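Local coordinates for putative exported protein (Bordetella pertussis, PDB 2DVZ) that probably serves as the periplasmic solute receptor of a tripartite tricarboxylate transporter-type uptake system, and holds a glutamate ligand in its bound conformation, at residues Pro99-Pro102 against Ile103-Phe106; Leu155-Met158 against Gly159-Lys163; Ile193-Asn196 against Leu197-Met201. All blocks are in the same frame, centred on the assembly; numbering follows the deposited sequence.

Contact 1 (Pro99-Pro102 against Ile103-Phe106)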
loop_
_atom_site.group_PDB
_atom_site.type_symbol
_atom_site.label_atom_id
_atom_site.label_comp_id
_atom_site.label_asym_id
_atom_site.label_seq_id
_atom_site.Cartn_x
_atom_site.Cartn_y
_atom_site.Cartn_z
ATOM N N PRO A 99 7.800 -17.289 4.795
ATOM C CA PRO A 99 9.246 -17.362 5.065
ATOM C C PRO A 99 9.910 -16.171 5.802
ATOM O O PRO A 99 11.152 -16.073 5.806
ATOM C CB PRO A 99 9.858 -17.477 3.669
ATOM C CG PRO A 99 8.695 -17.680 2.747
ATOM C CD PRO A 99 7.542 -17.033 3.375
ATOM N N TYR A 100 9.125 -15.279 6.409
ATOM C CA TYR A 100 9.692 -14.189 7.189
ATOM C C TYR A 100 8.721 -13.836 8.304
ATOM O O TYR A 100 7.557 -14.120 8.199
ATOM C CB TYR A 100 10.017 -12.967 6.302
ATOM C CG TYR A 100 8.796 -12.263 5.727
ATOM C CD1 TYR A 100 8.167 -11.251 6.436
ATOM C CD2 TYR A 100 8.275 -12.625 4.486
ATOM C CE1 TYR A 100 7.039 -10.592 5.924
ATOM C CE2 TYR A 100 7.158 -11.986 3.961
ATOM C CZ TYR A 100 6.538 -10.974 4.687
ATOM O OH TYR A 100 5.432 -10.351 4.199
ATOM N N ASP A 101 9.235 -13.283 9.392
ATOM C CA ASP A 101 8.440 -12.702 10.458
ATOM C C ASP A 101 8.619 -11.184 10.250
ATOM O O ASP A 101 9.737 -10.692 10.325
ATOM C CB ASP A 101 8.978 -13.179 11.822
ATOM C CG ASP A 101 8.162 -12.679 13.029
ATOM O OD1 ASP A 101 7.667 -11.510 13.091
ATOM O OD2 ASP A 101 8.064 -13.496 13.969
ATOM N N PRO A 102 7.519 -10.455 9.926
ATOM C CA PRO A 102 7.627 -9.020 9.630
ATOM C C PRO A 102 8.290 -8.218 10.761
ATOM O O PRO A 102 8.981 -7.233 10.516
ATOM C CB PRO A 102 6.147 -8.580 9.439
ATOM C CG PRO A 102 5.335 -9.668 10.135
ATOM C CD PRO A 102 6.115 -10.920 9.838
ATOM N N ILE A 103 8.068 -8.646 11.991
ATOM C CA ILE A 103 8.523 -7.867 13.146
ATOM C C ILE A 103 9.946 -8.248 13.578
ATOM O O ILE A 103 10.783 -7.369 13.773
ATOM C CB ILE A 103 7.470 -7.870 14.295
ATOM C CG1 ILE A 103 6.175 -7.188 13.800
ATOM C CG2 ILE A 103 8.035 -7.213 15.615
ATOM C CD1 ILE A 103 4.942 -7.398 14.668
ATOM N N LYS A 104 10.222 -9.548 13.676
ATOM C CA LYS A 104 11.531 -10.042 14.114
ATOM C C LYS A 104 12.618 -9.991 13.032
ATOM O O LYS A 104 13.797 -10.028 13.359
ATOM C CB LYS A 104 11.435 -11.483 14.672
ATOM C CG LYS A 104 10.364 -11.753 15.769
ATOM C CD LYS A 104 10.542 -10.904 17.072
ATOM C CE LYS A 104 11.093 -11.733 18.252
ATOM N NZ LYS A 104 12.044 -10.979 19.163
ATOM N N ASP A 105 12.261 -9.931 11.748
ATOM C CA ASP A 105 13.298 -9.970 10.705
ATOM C C ASP A 105 13.669 -8.650 10.110
ATOM O O ASP A 105 14.527 -8.597 9.247
ATOM C CB ASP A 105 12.915 -10.916 9.560
ATOM C CG ASP A 105 12.789 -12.344 10.015
ATOM O OD1 ASP A 105 13.369 -12.665 11.082
ATOM O OD2 ASP A 105 12.109 -13.130 9.322
ATOM N N PHE A 106 13.008 -7.584 10.553
ATOM C CA PHE A 106 13.309 -6.250 10.038
ATOM C C PHE A 106 13.614 -5.252 11.128
ATOM O O PHE A 106 12.975 -5.258 12.155
ATOM C CB PHE A 106 12.164 -5.757 9.124
ATOM C CG PHE A 106 11.994 -6.612 7.915
ATOM C CD1 PHE A 106 12.924 -6.539 6.884
ATOM C CD2 PHE A 106 10.977 -7.590 7.858
ATOM C CE1 PHE A 106 12.802 -7.365 5.784
ATOM C CE2 PHE A 106 10.861 -8.436 6.741
ATOM C CZ PHE A 106 11.765 -8.305 5.715
HETATM O O HOH W 1 9.808 -4.775 11.668
#

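Contact 2 (Leu155-Met158 against Gly159-Lys163)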
loop_
_atom_site.group_PDB
_atom_site.type_symbol
_atom_site.label_atom_id
_atom_site.label_comp_id
_atom_site.label_asym_id
_atom_site.label_seq_id
_atom_site.Cartn_x
_atom_site.Cartn_y
_atom_site.Cartn_z
ATOM N N LEU A 155 -5.103 -5.205 -0.362
ATOM C CA LEU A 155 -6.202 -4.821 -1.229
ATOM C C LEU A 155 -7.178 -5.981 -1.446
ATOM O O LEU A 155 -8.354 -5.736 -1.620
ATOM C CB LEU A 155 -5.673 -4.198 -2.541
ATOM C CG LEU A 155 -4.757 -2.978 -2.272
ATOM C CD1 LEU A 155 -4.022 -2.587 -3.501
ATOM C CD2 LEU A 155 -5.559 -1.793 -1.695
ATOM N N HIS A 156 -6.689 -7.233 -1.404
ATOM C CA HIS A 156 -7.553 -8.415 -1.341
ATOM C C HIS A 156 -8.330 -8.406 -0.020
ATOM O O HIS A 156 -9.521 -8.637 0.013
ATOM C CB HIS A 156 -6.752 -9.746 -1.513
ATOM C CG HIS A 156 -7.625 -10.987 -1.502
ATOM N ND1 HIS A 156 -7.163 -12.235 -1.124
ATOM C CD2 HIS A 156 -8.942 -11.154 -1.787
ATOM C CE1 HIS A 156 -8.149 -13.112 -1.192
ATOM N NE2 HIS A 156 -9.237 -12.492 -1.596
ATOM N N LEU A 157 -7.658 -8.141 1.085
ATOM C CA LEU A 157 -8.360 -8.016 2.361
ATOM C C LEU A 157 -9.367 -6.841 2.353
ATOM O O LEU A 157 -10.477 -6.965 2.861
ATOM C CB LEU A 157 -7.350 -7.900 3.523
ATOM C CG LEU A 157 -8.000 -7.887 4.915
ATOM C CD1 LEU A 157 -8.776 -9.230 5.182
ATOM C CD2 LEU A 157 -6.962 -7.625 5.971
HETATM N N MSE A 158 -8.979 -5.723 1.752
HETATM C CA MSE A 158 -9.880 -4.591 1.529
HETATM C C MSE A 158 -11.145 -5.013 0.813
HETATM O O MSE A 158 -12.218 -4.787 1.324
HETATM C CB MSE A 158 -9.158 -3.478 0.766
HETATM C CG MSE A 158 -9.844 -2.176 0.870
HETATM SE SE MSE A 158 -9.121 -0.833 -0.305
HETATM C CE MSE A 158 -10.553 0.542 -0.035
ATOM N N GLY A 159 -11.013 -5.682 -0.341
ATOM C CA GLY A 159 -12.154 -6.166 -1.099
ATOM C C GLY A 159 -13.087 -7.086 -0.319
ATOM O O GLY A 159 -14.298 -6.999 -0.451
ATOM N N GLU A 160 -12.495 -7.961 0.496
ATOM C CA GLU A 160 -13.215 -8.966 1.243
ATOM C C GLU A 160 -13.908 -8.362 2.430
ATOM O O GLU A 160 -15.020 -8.754 2.780
ATOM C CB GLU A 160 -12.248 -10.077 1.687
ATOM C CG GLU A 160 -11.794 -11.038 0.528
ATOM C CD GLU A 160 -12.961 -11.540 -0.352
ATOM O OE1 GLU A 160 -13.897 -12.191 0.171
ATOM O OE2 GLU A 160 -12.943 -11.278 -1.581
ATOM N N SER A 161 -13.224 -7.415 3.069
ATOM C CA SER A 161 -13.834 -6.559 4.110
ATOM C C SER A 161 -15.037 -5.749 3.618
ATOM O O SER A 161 -16.051 -5.633 4.330
ATOM C CB SER A 161 -12.779 -5.609 4.689
ATOM O OG SER A 161 -11.958 -6.378 5.546
ATOM N N PHE A 162 -14.903 -5.192 2.414
ATOM C CA PHE A 162 -15.962 -4.455 1.770
ATOM C C PHE A 162 -17.213 -5.322 1.555
ATOM O O PHE A 162 -18.351 -4.922 1.856
ATOM C CB PHE A 162 -15.411 -3.937 0.433
ATOM C CG PHE A 162 -16.412 -3.189 -0.391
ATOM C CD1 PHE A 162 -16.470 -1.805 -0.326
ATOM C CD2 PHE A 162 -17.315 -3.865 -1.212
ATOM C CE1 PHE A 162 -17.379 -1.107 -1.065
ATOM C CE2 PHE A 162 -18.244 -3.164 -1.969
ATOM C CZ PHE A 162 -18.270 -1.774 -1.902
ATOM N N LYS A 163 -16.983 -6.503 0.982
ATOM C CA LYS A 163 -18.016 -7.499 0.734
ATOM C C LYS A 163 -18.774 -7.829 2.025
ATOM O O LYS A 163 -19.996 -7.801 2.057
ATOM C CB LYS A 163 -17.374 -8.766 0.137
ATOM C CG LYS A 163 -17.004 -8.567 -1.286
ATOM C CD LYS A 163 -16.100 -9.640 -1.839
ATOM C CE LYS A 163 -16.740 -11.006 -1.810
ATOM N NZ LYS A 163 -15.795 -11.938 -2.510
HETATM O O HOH W 2 -11.738 -14.110 -2.416
#

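Contact 3 (Ile193-Asn196 against Leu197-Met201). With GLU (glutamic acid), chain G.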
loop_
_atom_site.group_PDB
_atom_site.type_symbol
_atom_site.label_atom_id
_atom_site.label_comp_id
_atom_site.label_asym_id
_atom_site.label_seq_id
_atom_site.Cartn_x
_atom_site.Cartn_y
_atom_site.Cartn_z
ATOM N N ILE A 193 -11.879 -1.894 -8.891
ATOM C CA ILE A 193 -10.537 -2.056 -8.372
ATOM C C ILE A 193 -10.519 -1.569 -6.953
ATOM O O ILE A 193 -11.113 -0.541 -6.633
ATOM C CB ILE A 193 -9.461 -1.343 -9.231
ATOM C CG1 ILE A 193 -8.039 -1.791 -8.818
ATOM C CG2 ILE A 193 -9.660 0.204 -9.269
ATOM C CD1 ILE A 193 -6.921 -1.154 -9.554
ATOM N N PHE A 194 -9.873 -2.341 -6.083
ATOM C CA PHE A 194 -9.518 -1.847 -4.757
ATOM C C PHE A 194 -8.054 -1.493 -4.820
ATOM O O PHE A 194 -7.231 -2.347 -5.138
ATOM C CB PHE A 194 -9.793 -2.916 -3.711
ATOM C CG PHE A 194 -11.257 -3.106 -3.426
ATOM C CD1 PHE A 194 -11.863 -2.446 -2.348
ATOM C CD2 PHE A 194 -12.043 -3.927 -4.238
ATOM C CE1 PHE A 194 -13.225 -2.610 -2.106
ATOM C CE2 PHE A 194 -13.444 -4.084 -3.997
ATOM C CZ PHE A 194 -14.018 -3.432 -2.944
ATOM N N ASP A 195 -7.729 -0.224 -4.578
ATOM C CA ASP A 195 -6.361 0.231 -4.680
ATOM C C ASP A 195 -5.935 1.154 -3.538
ATOM O O ASP A 195 -6.767 1.632 -2.736
ATOM C CB ASP A 195 -6.131 0.939 -6.022
ATOM C CG ASP A 195 -4.670 0.947 -6.438
ATOM O OD1 ASP A 195 -3.850 0.266 -5.772
ATOM O OD2 ASP A 195 -4.338 1.634 -7.429
ATOM N N ASN A 196 -4.615 1.352 -3.466
ATOM C CA ASN A 196 -4.020 2.416 -2.706
ATOM C C ASN A 196 -4.091 3.562 -3.673
ATOM O O ASN A 196 -3.842 3.401 -4.863
ATOM C CB ASN A 196 -2.549 2.106 -2.324
ATOM C CG ASN A 196 -2.301 0.595 -1.977
ATOM O OD1 ASN A 196 -1.601 -0.100 -2.717
ATOM N ND2 ASN A 196 -2.866 0.112 -0.882
ATOM N N LEU A 197 -4.436 4.733 -3.161
ATOM C CA LEU A 197 -4.802 5.869 -4.010
ATOM C C LEU A 197 -3.747 6.329 -5.046
ATOM O O LEU A 197 -4.104 6.530 -6.200
ATOM C CB LEU A 197 -5.413 7.010 -3.148
ATOM C CG LEU A 197 -6.032 8.261 -3.821
ATOM C CD1 LEU A 197 -6.977 7.942 -5.059
ATOM C CD2 LEU A 197 -6.720 9.113 -2.764
ATOM N N PRO A 198 -2.460 6.488 -4.660
ATOM C CA PRO A 198 -1.476 6.993 -5.639
ATOM C C PRO A 198 -1.432 6.376 -7.057
ATOM O O PRO A 198 -1.194 7.128 -8.008
ATOM C CB PRO A 198 -0.135 6.844 -4.907
ATOM C CG PRO A 198 -0.531 6.972 -3.476
ATOM C CD PRO A 198 -1.830 6.288 -3.338
ATOM N N SER A 199 -1.600 5.056 -7.203
ATOM C CA SER A 199 -1.538 4.412 -8.536
ATOM C C SER A 199 -2.811 4.613 -9.363
ATOM O O SER A 199 -2.767 4.612 -10.603
ATOM C CB SER A 199 -1.209 2.901 -8.456
ATOM O OG SER A 199 -1.797 2.307 -7.319
ATOM N N SER A 200 -3.945 4.764 -8.682
ATOM C CA SER A 200 -5.188 5.017 -9.359
ATOM C C SER A 200 -5.370 6.508 -9.597
ATOM O O SER A 200 -6.105 6.891 -10.483
ATOM C CB SER A 200 -6.350 4.452 -8.524
ATOM O OG SER A 200 -6.395 3.020 -8.601
HETATM N N MSE A 201 -4.717 7.348 -8.797
HETATM C CA MSE A 201 -4.882 8.813 -8.894
HETATM C C MSE A 201 -4.806 9.437 -10.289
HETATM O O MSE A 201 -5.708 10.208 -10.616
HETATM C CB MSE A 201 -4.007 9.601 -7.894
HETATM C CG MSE A 201 -4.304 11.120 -7.902
HETATM SE SE MSE A 201 -6.170 11.531 -7.232
HETATM C CE MSE A 201 -5.800 11.681 -5.312
HETATM N N GLU G . -1.114 -3.551 -2.014
HETATM C CA GLU G . 0.195 -2.954 -1.686
HETATM C C GLU G . 0.202 -2.317 -0.306
HETATM O O GLU G . 0.369 -1.111 -0.099
HETATM C CB GLU G . 0.655 -2.012 -2.794
HETATM C CG GLU G . 0.437 -2.613 -4.195
HETATM C CD GLU G . 1.427 -2.149 -5.222
HETATM O OE1 GLU G . 2.317 -1.363 -4.835
HETATM O OE2 GLU G . 1.342 -2.589 -6.424
HETATM O OXT GLU G . 0.086 -3.062 0.680
#

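Contact 1 (Pro99-Pro102 against Ile103-Phe106)
Asp101 and Asp105 tie this turn together from its two ends. The backbone N of Asp101 donates to OD2 of Asp105 at 2.9 Å, an almost straight bond (169° at the hydrogen) that meets the carboxylate from above its plane. In return, Asp105 N donates to the carbonyl O of Asp101 at 3.0 Å, so the two residues are joined by bonds running in opposite directions. The Asp101 carboxylate turns inward on the same loop: with CG anti to the backbone N (chi1 -177°), OD1 comes over the amides that follow. It accepts from Ile103 N at 3.1 Å, on its anti side, and weakly from Lys104 N at 3.3 Å. The bond to Ile103 makes this an Asx turn, and the added bonds at Lys104 and Asp105 make up an Asx motif. OD2 of Asp101 instead lies 3.4 Å from CG of Lys104; the two side chains run alongside each other before the lysine chain leads its ammonium end away.

Next to the turn is an apolar layer. The edge of the Phe106 ring meets Tyr100, with Phe106 CE2 3.9 Å from Tyr100 CD1. The carbonyl O of Pro102 sits in the plane of the phenylalanine ring, 3.3 Å from Phe106 CD2. Helices 63-71 and 84-93 cover these rings, and Tyr100 OH is hydrogen-bonded to Thr86 O of the second. Ile103 packs on helix 288-307.

One oxygen of each carboxylate, Asp101 OD1 and Asp105 OD2, thus takes backbone amides of its own loop. These two oxygens stay 6.0 Å apart, and the N-H groups facing each one probably help it keep a negative charge, tying both carboxylates to the backbone just before strand 106-121.

Contact 2 (Leu155-Met158 against Gly159-Lys163)
Leu155 accepts the amide of Gly159 on its carbonyl O, while its side chain leaves the helix for the bound glutamate. The next residue, His156, carries the polar part of the contact. His156 O takes the amide of Glu160, and beyond the backbone the two side chains cross at a slant, CG of Glu160 lying 3.6 Å from NE2 of the imidazole. The ring and carboxylate planes stand 63° apart and do not stack. A water in the plane of the ring links them, 3.1 Å from His156 NE2 and donating weakly to Glu160 OE2. The ring has other partners: ND1 is bonded to Thr151 O, and the ring stacks on His172. Glu160, its chain bent at chi2 (-47°), brings OE2 to Lys163, whose NZ donates to the syn lone pair of OE2 at 3.1 Å in a salt bridge; OE2 also bonds Tyr146 OH, and NZ reaches Ile170 O.

Leu157 O serves two donors of one residue, Ser161 N at 2.8 Å and, weakly, Ser161 OG at 3.1 Å, the hydroxyl folding back on its own helix. The Leu157 and Ser161 side chains both pack on helix 288-307, at Val305. Met158, modelled as selenomethionine, accepts Phe162 N on its O and sends an extended chain toward Phe229.

Such i to i+4 bonding, with one i to i+3 salt bridge, is ordinary alpha helix, here the connecting helix 154-166 of the beta-alpha-beta unit between parallel strands 145-148 and 171-174.

Contact 3 (Ile193-Asn196 against Leu197-Met201)
At the wall of the glutamate pocket strand 192-196 gives way to the helix that follows, and a buried aspartate ties the two across the turn. The axes of the short segments come within 5.8 Å at an angle of 113°, and the CB of Asp195 points toward the segment that follows. Asp195, with CG anti to its backbone nitrogen (chi1 -157°), puts OD2 between two hydroxyls. Ser199 OG donates to OD2 at 2.6 Å, on the syn side and 23° out of the carboxylate plane, and Ser200 OG donates to the anti lone pair of OD2 at 2.7 Å. OD1 is bonded to Ser178 OG and weakly to Asn196 N, which leaves the carboxylate gripped at both oxygens and fixed in rotation.

This makes Asp195 a second-shell residue: Ser178, which it holds, gives its backbone N to the ligand, and Ser199 OG is in turn bonded to Ser32 OG of the pocket. Asn196 belongs to the first shell, its CG lying 3.7 Å from atom O of the alpha-carboxylate of the bound glutamate.

Among the neighbours, strand 192-196 runs between strand 106-121, antiparallel to it, and strand 145-148, parallel to it. Helix 178-187 packs on Ile193, Asp195 and Ser200 through Val182, while Leu197 and Pro198 rest on strand 106-121.

In the fold
Contacts 2 and 3 meet directly, with centres 14 Å apart: Leu155 CD2 lies 3.5 Å from Asp195 C, and the Phe162 ring stands edge-to-face to Phe194. Both reach the ligand, through Leu155 in one and Asn196 in the other, so helix 154-166 and the end of strand 192-196 form one side of the pocket together. Contact 1 is separate, its centre 24 Å from contact 2 and 27 Å from contact 3. Its Tyr100 side chain is about 10 Å from the glutamate and about 7 Å from that of Ser85, a ligand-binding residue, so it lies near the pocket without lining it.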